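Local coordinates for protein lipase (Pelosinus fermentans, PDB 5AH0) that hydrolyses ester bonds as a lipase of the alpha/beta-hydrolase clan, and also degrades the synthetic polyester poly(butylene adipate-co-terephthalate), at residues Y259-C265 against W346-L352; V153-T157 against L380-I385; Y32-L36 against L368-K374; R245-Q249 against P326-S330. All coordinates share one frame; numbering follows the deposited sequence.

Contact 1 (Y259-C265 against W346-L352); sequences YFSYSTC and WNSMPLL
Y262 and M349 meet where two parallel strands begin to part, and the methionine can be traced atom by atom. Its CB lies 3.5 Å from Y262 CD2, and its CG then passes over one face of the phenol ring, 3.5 Å from the ring centroid, a CH-pi contact. Bends at chi2 and chi3 (both -64°) fold the chain back on itself, which leaves SD between two aromatics, 4.1 Å from F260 CD1 and obliquely placed to both rings: a double Met-aromatic contact. The terminal CE finishes 3.5 Å from Y262 OH. W372, from the last helix, meets the same phenol ring edge-to-face.

Pairing of the backbones is parallel at Y259–W346, F260–N347 and S261–S348, and resumes at T264–L352 with the register moved by one residue. N347 grips the carbonyl oxygen of Y259 twice, with N at 2.6 Å from Y259 O and ND2 at 2.9 Å from it, the two donors approaching from opposite faces of the carbonyl plane. Farther along, M349 N donates to S261 O and L352 N to S263 O. On the side of the sheet that carries Y259, S261 and W346, the indole offers a face to Y259, whose CD2 is 3.6 Å from W346 CZ2; the indole NE1 is bonded to D332, and Y259 OH to Q254.

Directional backbone bonds thus set the register within the central sheet of the hydrolase fold, the N347 amide adds a second donor to the Y259 carbonyl, and aromatic and sulfur contacts fill in on the faces of the sheet; no ion pair links the two segments.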
loop_
_atom_site.group_PDB
_atom_site.type_symbol
_atom_site.label_atom_id
_atom_site.label_comp_id
_atom_site.label_asym_id
_atom_site.label_seq_id
_atom_site.Cartn_x
_atom_site.Cartn_y
_atom_site.Cartn_z
ATOM N N TYR A 259 -7.203 9.817 11.201
ATOM C CA TYR A 259 -6.505 9.706 9.927
ATOM C C TYR A 259 -5.340 10.692 9.842
ATOM O O TYR A 259 -5.517 11.900 10.021
ATOM C CB TYR A 259 -7.451 9.943 8.755
ATOM C CG TYR A 259 -8.471 8.849 8.521
ATOM C CD1 TYR A 259 -9.655 8.814 9.247
ATOM C CD2 TYR A 259 -8.276 7.878 7.547
ATOM C CE1 TYR A 259 -10.612 7.829 9.027
ATOM C CE2 TYR A 259 -9.230 6.887 7.316
ATOM C CZ TYR A 259 -10.398 6.871 8.059
ATOM O OH TYR A 259 -11.350 5.898 7.854
ATOM N N PHE A 260 -4.151 10.170 9.566
ATOM C CA PHE A 260 -2.992 11.014 9.295
ATOM C C PHE A 260 -2.416 10.696 7.916
ATOM O O PHE A 260 -2.154 9.534 7.595
ATOM C CB PHE A 260 -1.916 10.820 10.363
ATOM C CG PHE A 260 -2.374 11.143 11.748
ATOM C CD1 PHE A 260 -2.323 12.443 12.224
ATOM C CD2 PHE A 260 -2.861 10.151 12.580
ATOM C CE1 PHE A 260 -2.742 12.746 13.507
ATOM C CE2 PHE A 260 -3.285 10.446 13.859
ATOM C CZ PHE A 260 -3.226 11.749 14.323
ATOM N N SER A 261 -2.187 11.739 7.123
ATOM C CA SER A 261 -1.611 11.579 5.794
ATOM C C SER A 261 -0.367 12.445 5.622
ATOM O O SER A 261 -0.390 13.650 5.874
ATOM C CB SER A 261 -2.628 11.936 4.723
ATOM O OG SER A 261 -2.834 13.333 4.702
ATOM N N TYR A 262 0.722 11.815 5.200
ATOM C CA TYR A 262 1.956 12.516 4.917
ATOM C C TYR A 262 2.142 12.631 3.416
ATOM O O TYR A 262 1.891 11.673 2.692
ATOM C CB TYR A 262 3.140 11.787 5.551
ATOM C CG TYR A 262 3.190 11.907 7.053
ATOM C CD1 TYR A 262 2.521 11.005 7.865
ATOM C CD2 TYR A 262 3.903 12.935 7.659
ATOM C CE1 TYR A 262 2.557 11.117 9.242
ATOM C CE2 TYR A 262 3.946 13.058 9.037
ATOM C CZ TYR A 262 3.275 12.148 9.824
ATOM O OH TYR A 262 3.322 12.272 11.193
ATOM N N SER A 263 2.567 13.803 2.946
ATOM C CA SER A 263 2.773 14.016 1.516
ATOM C C SER A 263 4.242 14.174 1.176
ATOM O O SER A 263 5.001 14.797 1.923
ATOM C CB SER A 263 1.999 15.240 1.042
ATOM O OG SER A 263 0.621 14.934 0.926
ATOM N N THR A 264 4.638 13.600 0.045
ATOM C CA THR A 264 6.028 13.638 -0.409
ATOM C C THR A 264 6.174 14.372 -1.722
ATOM O O THR A 264 5.258 14.411 -2.535
ATOM C CB THR A 264 6.597 12.238 -0.605
ATOM O OG1 THR A 264 5.712 11.504 -1.468
ATOM C CG2 THR A 264 6.719 11.522 0.740
ATOM N N CYS A 265 7.351 14.935 -1.934
ATOM C CA CYS A 265 7.635 15.666 -3.151
ATOM C C CYS A 265 9.132 15.673 -3.336
ATOM O O CYS A 265 9.863 15.830 -2.362
ATOM C CB CYS A 265 7.095 17.101 -3.090
ATOM S SG CYS A 265 7.165 17.938 -4.708
ATOM N N TRP A 346 -9.213 13.592 7.780
ATOM C CA TRP A 346 -7.815 13.418 7.409
ATOM C C TRP A 346 -6.965 14.553 7.972
ATOM O O TRP A 346 -7.135 15.715 7.602
ATOM C CB TRP A 346 -7.658 13.350 5.886
ATOM C CG TRP A 346 -8.179 12.085 5.279
ATOM C CD1 TRP A 346 -9.458 11.833 4.856
ATOM C CD2 TRP A 346 -7.432 10.890 5.029
ATOM N NE1 TRP A 346 -9.549 10.552 4.361
ATOM C CE2 TRP A 346 -8.321 9.951 4.461
ATOM C CE3 TRP A 346 -6.100 10.518 5.241
ATOM C CZ2 TRP A 346 -7.915 8.668 4.099
ATOM C CZ3 TRP A 346 -5.702 9.251 4.881
ATOM C CH2 TRP A 346 -6.603 8.339 4.316
ATOM N N ASN A 347 -6.053 14.212 8.876
ATOM C CA ASN A 347 -5.114 15.188 9.402
ATOM C C ASN A 347 -3.882 15.265 8.501
ATOM O O ASN A 347 -2.941 14.470 8.648
ATOM C CB ASN A 347 -4.710 14.831 10.836
ATOM C CG ASN A 347 -5.880 14.891 11.821
ATOM O OD1 ASN A 347 -5.940 15.778 12.672
ATOM N ND2 ASN A 347 -6.803 13.940 11.716
ATOM N N SER A 348 -3.904 16.205 7.554
ATOM C CA SER A 348 -2.829 16.360 6.568
ATOM C C SER A 348 -1.582 16.995 7.176
ATOM O O SER A 348 -1.594 18.161 7.597
ATOM C CB SER A 348 -3.297 17.192 5.379
ATOM O OG SER A 348 -2.231 17.401 4.468
ATOM N N MET A 349 -0.508 16.219 7.228
ATOM C CA MET A 349 0.715 16.653 7.880
ATOM C C MET A 349 1.504 17.583 6.979
ATOM O O MET A 349 1.270 17.611 5.775
ATOM C CB MET A 349 1.550 15.439 8.280
ATOM C CG MET A 349 0.792 14.474 9.169
ATOM S SD MET A 349 0.361 15.217 10.758
ATOM C CE MET A 349 1.997 15.502 11.430
ATOM N N PRO A 350 2.407 18.386 7.571
ATOM C CA PRO A 350 3.315 19.240 6.799
ATOM C C PRO A 350 4.079 18.443 5.746
ATOM O O PRO A 350 4.494 17.311 6.020
ATOM C CB PRO A 350 4.272 19.783 7.860
ATOM C CG PRO A 350 3.479 19.778 9.108
ATOM C CD PRO A 350 2.567 18.585 9.025
ATOM N N LEU A 351 4.295 19.052 4.582
ATOM C CA LEU A 351 4.862 18.373 3.423
ATOM C C LEU A 351 6.265 17.834 3.661
ATOM O O LEU A 351 7.144 18.556 4.121
ATOM C CB LEU A 351 4.878 19.330 2.231
ATOM C CG LEU A 351 5.497 18.821 0.919
ATOM C CD1 LEU A 351 4.526 17.938 0.131
ATOM C CD2 LEU A 351 5.998 19.986 0.061
ATOM N N LEU A 352 6.468 16.556 3.356
ATOM C CA LEU A 352 7.799 15.969 3.367
ATOM C C LEU A 352 8.490 16.323 2.061
ATOM O O LEU A 352 8.410 15.577 1.091
ATOM C CB LEU A 352 7.734 14.455 3.524
ATOM C CG LEU A 352 6.956 13.921 4.723
ATOM C CD1 LEU A 352 6.832 12.398 4.643
ATOM C CD2 LEU A 352 7.613 14.349 6.010
#

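Contact 2 (V153-T157 against L380-I385)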
loop_
_atom_site.group_PDB
_atom_site.type_symbol
_atom_site.label_atom_id
_atom_site.label_comp_id
_atom_site.label_asym_id
_atom_site.label_seq_id
_atom_site.Cartn_x
_atom_site.Cartn_y
_atom_site.Cartn_z
ATOM N N VAL A 153 -9.774 -0.759 14.312
ATOM C CA VAL A 153 -8.669 0.086 13.893
ATOM C C VAL A 153 -8.816 1.442 14.560
ATOM O O VAL A 153 -9.899 2.029 14.546
ATOM C CB VAL A 153 -8.626 0.246 12.362
ATOM C CG1 VAL A 153 -7.563 1.272 11.943
ATOM C CG2 VAL A 153 -8.381 -1.103 11.705
ATOM N N HIS A 154 -7.741 1.931 15.169
ATOM C CA HIS A 154 -7.830 3.178 15.907
ATOM C C HIS A 154 -7.389 4.353 15.041
ATOM O O HIS A 154 -7.971 5.438 15.090
ATOM C CB HIS A 154 -7.003 3.114 17.188
ATOM C CG HIS A 154 -7.405 4.136 18.203
ATOM N ND1 HIS A 154 -6.676 5.281 18.442
ATOM C CD2 HIS A 154 -8.482 4.197 19.021
ATOM C CE1 HIS A 154 -7.280 5.997 19.375
ATOM N NE2 HIS A 154 -8.377 5.359 19.744
ATOM N N SER A 155 -6.338 4.141 14.261
ATOM C CA SER A 155 -5.835 5.187 13.390
ATOM C C SER A 155 -5.312 4.638 12.089
ATOM O O SER A 155 -4.908 3.480 11.996
ATOM C CB SER A 155 -4.719 5.968 14.076
ATOM O OG SER A 155 -3.639 5.103 14.389
ATOM N N ILE A 156 -5.285 5.507 11.090
ATOM C CA ILE A 156 -4.701 5.180 9.814
ATOM C C ILE A 156 -3.698 6.267 9.445
ATOM O O ILE A 156 -4.045 7.450 9.363
ATOM C CB ILE A 156 -5.778 5.045 8.724
ATOM C CG1 ILE A 156 -6.549 3.733 8.896
ATOM C CG2 ILE A 156 -5.167 5.145 7.329
ATOM C CD1 ILE A 156 -7.468 3.436 7.730
ATOM N N THR A 157 -2.447 5.869 9.247
ATOM C CA THR A 157 -1.447 6.793 8.763
ATOM C C THR A 157 -1.039 6.345 7.381
ATOM O O THR A 157 -0.645 5.195 7.200
ATOM C CB THR A 157 -0.218 6.839 9.663
ATOM O OG1 THR A 157 -0.600 7.285 10.965
ATOM C CG2 THR A 157 0.841 7.798 9.092
ATOM N N LEU A 380 1.134 8.068 17.868
ATOM C CA LEU A 380 0.028 7.132 17.749
ATOM C C LEU A 380 -0.339 6.526 19.097
ATOM O O LEU A 380 -1.476 6.114 19.305
ATOM C CB LEU A 380 0.376 6.028 16.752
ATOM C CG LEU A 380 0.532 6.514 15.312
ATOM C CD1 LEU A 380 0.941 5.374 14.411
ATOM C CD2 LEU A 380 -0.774 7.131 14.842
ATOM N N SER A 381 0.623 6.480 20.010
ATOM C CA SER A 381 0.381 5.886 21.312
ATOM C C SER A 381 -0.089 6.946 22.300
ATOM O O SER A 381 -0.380 6.642 23.451
ATOM C CB SER A 381 1.644 5.202 21.839
ATOM O OG SER A 381 2.592 6.159 22.274
ATOM N N GLN A 382 -0.145 8.195 21.848
ATOM C CA GLN A 382 -0.630 9.272 22.697
ATOM C C GLN A 382 -2.100 9.568 22.413
ATOM O O GLN A 382 -2.737 10.330 23.142
ATOM C CB GLN A 382 0.227 10.521 22.500
ATOM C CG GLN A 382 1.594 10.416 23.157
ATOM C CD GLN A 382 2.512 11.581 22.816
ATOM O OE1 GLN A 382 2.078 12.583 22.247
ATOM N NE2 GLN A 382 3.791 11.445 23.152
ATOM N N LEU A 383 -2.637 8.941 21.367
ATOM C CA LEU A 383 -4.048 9.075 21.019
ATOM C C LEU A 383 -4.904 8.448 22.102
ATOM O O LEU A 383 -4.651 7.322 22.514
ATOM C CB LEU A 383 -4.343 8.421 19.665
ATOM C CG LEU A 383 -3.700 9.040 18.414
ATOM C CD1 LEU A 383 -3.767 8.087 17.248
ATOM C CD2 LEU A 383 -4.385 10.329 18.035
ATOM N N THR A 384 -5.916 9.179 22.564
ATOM C CA THR A 384 -6.760 8.712 23.660
ATOM C C THR A 384 -7.916 7.839 23.192
ATOM O O THR A 384 -8.415 7.990 22.079
ATOM C CB THR A 384 -7.337 9.896 24.452
ATOM O OG1 THR A 384 -8.121 10.711 23.577
ATOM C CG2 THR A 384 -6.221 10.738 25.027
ATOM N N ILE A 385 -8.339 6.925 24.057
ATOM C CA ILE A 385 -9.462 6.049 23.750
ATOM C C ILE A 385 -10.786 6.784 23.951
ATOM O O ILE A 385 -11.732 6.605 23.188
ATOM C CB ILE A 385 -9.448 4.789 24.627
ATOM C CG1 ILE A 385 -8.029 4.222 24.720
ATOM C CG2 ILE A 385 -10.443 3.759 24.095
ATOM C CD1 ILE A 385 -7.929 2.956 25.549
#
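H154 turns the edge of its imidazole toward the chain's C-terminal tail, where L383 and T384 pass. L383 CB lies 3.8 Å from H154 CE1, near the ring plane, and the carbonyl oxygen of T384 approaches the same edge, 3.5 Å from NE2 of H154, without making a hydrogen bond. The conformation behind this is uncommon for a strand: a psi of -40° at H154 breaks the usual alternation, and both H154 and S155 direct their side chains at the tail. With CG anti to the backbone N (chi1 -160°), the imidazole reaches out past L383, the two side chains running in opposite directions.

S155 is held differently. Its OG sits between the backbone N and the carbonyl carbon (chi1 61°) and is hydrogen-bonded to H109 ND1, while the same oxygen is 3.5 Å from L380 CD2. That one methyl of L380 also comes within 3.9 Å of T157 OG1, bridging two residues of the strand, and L383 CD1 fills in beside S155 CB at 3.9 Å. Were H154 cut back to an alanine, the edge that L383 CB and the T384 carbonyl lie against would be gone, and a gap would probably open between strand and tail.

Strand 153-159 runs between parallel neighbours 108-113 and 258-265, with helix 116-129 packed behind it against V153 and I156. The tail follows helix 370-380 and lies on the other side of the sheet, where L380 also touches H109 and V111; Y4 meets the imidazole with its own ring.

Contact 3 (Y32-L36 against L368-K374)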
loop_
_atom_site.group_PDB
_atom_site.type_symbol
_atom_site.label_atom_id
_atom_site.label_comp_id
_atom_site.label_asym_id
_atom_site.label_seq_id
_atom_site.Cartn_x
_atom_site.Cartn_y
_atom_site.Cartn_z
ATOM N N TYR A 32 13.287 -1.544 10.783
ATOM C CA TYR A 32 12.488 -0.586 11.555
ATOM C C TYR A 32 11.462 -1.278 12.431
ATOM O O TYR A 32 11.256 -0.890 13.584
ATOM C CB TYR A 32 11.777 0.419 10.641
ATOM C CG TYR A 32 12.658 1.526 10.055
ATOM C CD1 TYR A 32 14.022 1.622 10.360
ATOM C CD2 TYR A 32 12.112 2.479 9.186
ATOM C CE1 TYR A 32 14.825 2.640 9.789
ATOM C CE2 TYR A 32 12.894 3.486 8.623
ATOM C CZ TYR A 32 14.249 3.564 8.927
ATOM O OH TYR A 32 14.998 4.575 8.358
ATOM N N GLU A 33 10.815 -2.300 11.887
ATOM C CA GLU A 33 9.819 -3.033 12.653
ATOM C C GLU A 33 10.407 -3.556 13.964
ATOM O O GLU A 33 9.829 -3.356 15.030
ATOM C CB GLU A 33 9.248 -4.198 11.847
ATOM C CG GLU A 33 8.084 -4.885 12.530
ATOM C CD GLU A 33 8.184 -6.397 12.469
ATOM O OE1 GLU A 33 7.718 -6.988 11.468
ATOM O OE2 GLU A 33 8.729 -6.996 13.429
ATOM N N GLN A 34 11.537 -4.249 13.887
ATOM C CA GLN A 34 12.150 -4.821 15.089
ATOM C C GLN A 34 12.687 -3.752 16.040
ATOM O O GLN A 34 12.603 -3.910 17.262
ATOM C CB GLN A 34 13.270 -5.796 14.715
ATOM C CG GLN A 34 12.764 -7.169 14.265
ATOM C CD GLN A 34 13.886 -8.186 14.114
ATOM O OE1 GLN A 34 15.061 -7.869 14.324
ATOM N NE2 GLN A 34 13.528 -9.415 13.748
ATOM N N GLU A 35 13.241 -2.673 15.486
ATOM C CA GLU A 35 13.752 -1.597 16.326
ATOM C C GLU A 35 12.613 -0.923 17.075
ATOM O O GLU A 35 12.706 -0.704 18.283
ATOM C CB GLU A 35 14.520 -0.560 15.505
ATOM C CG GLU A 35 15.696 -1.105 14.718
ATOM C CD GLU A 35 16.688 -1.806 15.596
ATOM O OE1 GLU A 35 16.775 -1.441 16.784
ATOM O OE2 GLU A 35 17.375 -2.727 15.108
ATOM N N LEU A 36 11.527 -0.635 16.369
ATOM C CA LEU A 36 10.353 -0.071 17.014
ATOM C C LEU A 36 9.884 -0.970 18.164
ATOM O O LEU A 36 9.616 -0.488 19.272
ATOM C CB LEU A 36 9.226 0.124 16.005
ATOM C CG LEU A 36 9.331 1.295 15.032
ATOM C CD1 LEU A 36 8.027 1.446 14.259
ATOM C CD2 LEU A 36 9.670 2.579 15.773
ATOM N N LEU A 368 13.611 8.708 5.456
ATOM C CA LEU A 368 13.005 8.910 6.775
ATOM C C LEU A 368 13.657 7.955 7.751
ATOM O O LEU A 368 13.797 6.778 7.458
ATOM C CB LEU A 368 11.513 8.656 6.733
ATOM C CG LEU A 368 10.728 9.682 5.928
ATOM C CD1 LEU A 368 9.233 9.441 6.120
ATOM C CD2 LEU A 368 11.132 11.104 6.336
ATOM N N THR A 369 14.047 8.454 8.914
ATOM C CA THR A 369 14.865 7.672 9.836
ATOM C C THR A 369 14.088 6.751 10.775
ATOM O O THR A 369 12.860 6.826 10.885
ATOM C CB THR A 369 15.703 8.590 10.702
ATOM O OG1 THR A 369 14.819 9.432 11.448
ATOM C CG2 THR A 369 16.633 9.454 9.830
ATOM N N LEU A 370 14.825 5.867 11.438
ATOM C CA LEU A 370 14.262 5.051 12.495
ATOM C C LEU A 370 13.661 5.966 13.551
ATOM O O LEU A 370 12.570 5.719 14.083
ATOM C CB LEU A 370 15.328 4.136 13.103
ATOM C CG LEU A 370 14.978 3.483 14.441
ATOM C CD1 LEU A 370 13.694 2.695 14.296
ATOM C CD2 LEU A 370 16.107 2.559 14.894
ATOM N N SER A 371 14.391 7.030 13.848
ATOM C CA SER A 371 13.959 7.995 14.835
ATOM C C SER A 371 12.672 8.682 14.374
ATOM O O SER A 371 11.794 8.958 15.186
ATOM C CB SER A 371 15.073 9.004 15.086
ATOM O OG SER A 371 14.662 10.019 15.971
ATOM N N TRP A 372 12.538 8.944 13.074
ATOM C CA TRP A 372 11.297 9.544 12.567
ATOM C C TRP A 372 10.083 8.636 12.810
ATOM O O TRP A 372 9.030 9.095 13.259
ATOM C CB TRP A 372 11.410 9.846 11.086
ATOM C CG TRP A 372 10.242 10.628 10.508
ATOM C CD1 TRP A 372 10.154 11.984 10.380
ATOM C CD2 TRP A 372 9.016 10.101 9.978
ATOM N NE1 TRP A 372 8.960 12.332 9.797
ATOM C CE2 TRP A 372 8.239 11.197 9.548
ATOM C CE3 TRP A 372 8.495 8.811 9.839
ATOM C CZ2 TRP A 372 6.973 11.043 8.982
ATOM C CZ3 TRP A 372 7.238 8.659 9.273
ATOM C CH2 TRP A 372 6.488 9.768 8.857
ATOM N N TYR A 373 10.241 7.350 12.512
ATOM C CA TYR A 373 9.175 6.375 12.736
ATOM C C TYR A 373 8.906 6.151 14.222
ATOM O O TYR A 373 7.767 5.901 14.616
ATOM C CB TYR A 373 9.505 5.050 12.037
ATOM C CG TYR A 373 9.102 5.086 10.581
ATOM C CD1 TYR A 373 7.796 4.800 10.205
ATOM C CD2 TYR A 373 10.010 5.452 9.581
ATOM C CE1 TYR A 373 7.396 4.849 8.878
ATOM C CE2 TYR A 373 9.615 5.501 8.242
ATOM C CZ TYR A 373 8.302 5.196 7.905
ATOM O OH TYR A 373 7.882 5.233 6.596
ATOM N N LYS A 374 9.944 6.251 15.049
ATOM C CA LYS A 374 9.751 6.206 16.498
ATOM C C LYS A 374 8.845 7.371 16.918
ATOM O O LYS A 374 7.912 7.198 17.704
ATOM C CB LYS A 374 11.093 6.255 17.224
ATOM C CG LYS A 374 11.027 6.214 18.729
ATOM C CD LYS A 374 12.428 5.971 19.269
ATOM C CE LYS A 374 12.471 5.901 20.791
ATOM N NZ LYS A 374 12.099 7.194 21.405
#
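The last helix of this alpha/beta-hydrolase, 370-380, begins against helix 32-38, and Y32 reaches across to the turn that starts it. The axes of the short helical segments come within 10.2 Å of each other and cross at -56°. Y32 OH donates to L368 O at 2.7 Å, in the carbonyl plane and on a lone pair. A chi2 of -1°, far from the perpendicular setting usual for tyrosine, turns one face of the ring onto L370, whose CA makes a CH-pi contact 4.0 Å from the Y32 ring centroid. Along the ring, Y32 CE1 is 3.7 Å from L370 CB. Y373 comes to the ring obliquely, its CD2 3.6 Å from Y32 CE2, and its own hydroxyl is bonded to A360 O.

One turn on, L36 CD2 rests 3.7 Å from K374 CA, while both methyls of L370 touch E35 CB. T369 is the N-cap of the second helix, its OG1 accepting from W372 N at 2.8 Å.

The chemistry is that of an aromatic ring with a polar end: the ring supplies apolar contact and its hydroxyl satisfies a carbonyl, so one side chain joins helix 32-38 to the segment leading into helix 370-380 by both apolar contact and a hydrogen bond.

Contact 4 (R245-Q249 against P326-S330)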
loop_
_atom_site.group_PDB
_atom_site.type_symbol
_atom_site.label_atom_id
_atom_site.label_comp_id
_atom_site.label_asym_id
_atom_site.label_seq_id
_atom_site.Cartn_x
_atom_site.Cartn_y
_atom_site.Cartn_z
ATOM N N ARG A 245 -10.586 7.048 -8.246
ATOM C CA ARG A 245 -11.837 7.768 -8.299
ATOM C C ARG A 245 -12.973 6.856 -7.892
ATOM O O ARG A 245 -13.766 7.180 -7.006
ATOM C CB ARG A 245 -12.041 8.289 -9.716
ATOM C CG ARG A 245 -12.866 9.513 -9.803
ATOM C CD ARG A 245 -12.770 10.168 -11.163
ATOM N NE ARG A 245 -12.980 9.257 -12.283
ATOM C CZ ARG A 245 -13.232 9.676 -13.517
ATOM N NH1 ARG A 245 -13.323 10.976 -13.759
ATOM N NH2 ARG A 245 -13.408 8.804 -14.501
ATOM N N VAL A 246 -13.024 5.697 -8.543
ATOM C CA VAL A 246 -14.054 4.702 -8.298
ATOM C C VAL A 246 -14.019 4.229 -6.851
ATOM O O VAL A 246 -15.058 4.159 -6.180
ATOM C CB VAL A 246 -13.895 3.495 -9.246
ATOM C CG1 VAL A 246 -14.868 2.382 -8.874
ATOM C CG2 VAL A 246 -14.105 3.930 -10.687
ATOM N N LEU A 247 -12.823 3.893 -6.375
ATOM C CA LEU A 247 -12.657 3.439 -4.997
ATOM C C LEU A 247 -13.164 4.497 -4.013
ATOM O O LEU A 247 -13.804 4.175 -3.012
ATOM C CB LEU A 247 -11.187 3.107 -4.718
ATOM C CG LEU A 247 -10.844 2.333 -3.445
ATOM C CD1 LEU A 247 -11.236 0.886 -3.613
ATOM C CD2 LEU A 247 -9.356 2.451 -3.124
ATOM N N ASN A 248 -12.892 5.759 -4.325
ATOM C CA ASN A 248 -13.257 6.877 -3.466
ATOM C C ASN A 248 -14.752 7.018 -3.232
ATOM O O ASN A 248 -15.172 7.568 -2.218
ATOM C CB ASN A 248 -12.726 8.182 -4.063
ATOM C CG ASN A 248 -11.240 8.354 -3.852
ATOM O OD1 ASN A 248 -10.567 7.449 -3.359
ATOM N ND2 ASN A 248 -10.712 9.511 -4.245
ATOM N N GLN A 249 -15.554 6.526 -4.168
ATOM C CA GLN A 249 -16.998 6.655 -4.067
ATOM C C GLN A 249 -17.558 5.862 -2.902
ATOM O O GLN A 249 -18.534 6.276 -2.280
ATOM C CB GLN A 249 -17.671 6.216 -5.364
ATOM C CG GLN A 249 -17.887 7.350 -6.355
ATOM C CD GLN A 249 -18.512 6.875 -7.652
ATOM O OE1 GLN A 249 -18.131 5.834 -8.190
ATOM N NE2 GLN A 249 -19.475 7.640 -8.167
ATOM N N PRO A 326 -8.161 11.381 -0.027
ATOM C CA PRO A 326 -9.023 11.175 -1.189
ATOM C C PRO A 326 -9.929 12.372 -1.395
ATOM O O PRO A 326 -10.674 12.725 -0.481
ATOM C CB PRO A 326 -9.827 9.930 -0.819
ATOM C CG PRO A 326 -9.824 9.901 0.667
ATOM C CD PRO A 326 -8.532 10.516 1.107
ATOM N N LYS A 327 -9.849 12.991 -2.571
ATOM C CA LYS A 327 -10.656 14.159 -2.890
ATOM C C LYS A 327 -11.653 13.888 -4.004
ATOM O O LYS A 327 -12.814 14.300 -3.933
ATOM C CB LYS A 327 -9.769 15.340 -3.291
ATOM C CG LYS A 327 -9.180 16.115 -2.134
ATOM C CD LYS A 327 -7.721 15.828 -2.002
ATOM C CE LYS A 327 -6.979 16.205 -3.252
ATOM N NZ LYS A 327 -5.588 15.715 -3.143
ATOM N N ILE A 328 -11.186 13.211 -5.044
ATOM C CA ILE A 328 -11.978 13.017 -6.245
ATOM C C ILE A 328 -13.048 11.951 -6.024
ATOM O O ILE A 328 -12.743 10.838 -5.607
ATOM C CB ILE A 328 -11.070 12.641 -7.426
ATOM C CG1 ILE A 328 -9.932 13.654 -7.552
ATOM C CG2 ILE A 328 -11.828 12.624 -8.717
ATOM C CD1 ILE A 328 -9.000 13.362 -8.694
ATOM N N TRP A 329 -14.302 12.314 -6.293
ATOM C CA TRP A 329 -15.467 11.468 -6.022
ATOM C C TRP A 329 -15.492 11.033 -4.563
ATOM O O TRP A 329 -15.896 9.910 -4.237
ATOM C CB TRP A 329 -15.495 10.239 -6.925
ATOM C CG TRP A 329 -15.764 10.542 -8.349
ATOM C CD1 TRP A 329 -15.834 11.777 -8.932
ATOM C CD2 TRP A 329 -16.008 9.593 -9.392
ATOM N NE1 TRP A 329 -16.098 11.654 -10.274
ATOM C CE2 TRP A 329 -16.209 10.324 -10.583
ATOM C CE3 TRP A 329 -16.060 8.195 -9.438
ATOM C CZ2 TRP A 329 -16.472 9.701 -11.804
ATOM C CZ3 TRP A 329 -16.323 7.579 -10.648
ATOM C CH2 TRP A 329 -16.524 8.333 -11.817
ATOM N N SER A 330 -15.053 11.923 -3.682
ATOM C CA SER A 330 -15.025 11.606 -2.265
ATOM C C SER A 330 -15.626 12.745 -1.452
ATOM O O SER A 330 -15.630 13.902 -1.891
ATOM C CB SER A 330 -13.596 11.316 -1.798
ATOM O OG SER A 330 -13.590 10.885 -0.446
#
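W329 is sandwiched between R245 and Q249, one on each face of its indole. The guanidinium of R245 lies flat on the ring system, planes only 4° apart and centres 4.3 Å apart, an off-centre cation-pi stack in which R245 NE is 3.6 Å from W329 CZ2. A bend at chi3 (50°) lays the group down over the six-membered ring. Across the indole, the Q249 amide is tilted by 41° and its NE2 is 3.7 Å from W329 CE3. Beside the stack, I328 CG2 touches R245 CD at 3.6 Å.

N248 reaches the backbone: its ND2 donates to I328 O at 2.8 Å, in the carbonyl plane and on a lone pair, and P326 CB packs against the same amide at 3.6 Å from ND2.

A second shell fixes these groups. A type II turn from K327 to S330 places W329, in a left-handed backbone conformation, over helix 241-250. R245 NH2 is bonded to G303 O; N248 OD1 accepts from R121 of helix 116-129, and ND2 also donates to H163 O. With an alanine at R245, one face of W329 would probably lose its cover and the G303 carbonyl would lose the NH2 donor.

Cationic stacking at the partly exposed end thus complements a fully engaged amide at the buried end, so the loop is likely to be held to the helix by a cation-pi stack on one side and a directional hydrogen bond on the other.

In the fold
Read from the N terminus, the chain opens contact 3 at helix 32-38, contact 2 at strand 153-159, contact 4 at helix 241-250 and contact 1 at the next strand, 258-265. Contact 4 closes first, at 326-330, then contact 1, at 346-352, so these two cross. Contact 3 closes at 368-374 and contact 2 at the tail, 380-385; they cross as well, and both enclose contacts 1 and 4. Contacts 1 and 2 use neighbouring strands of the central sheet. P326 packs on W346, joining contacts 4 and 1, whereas contacts 3 and 4 lie on opposite sides of the chain's centre, their centres about 31 Å apart.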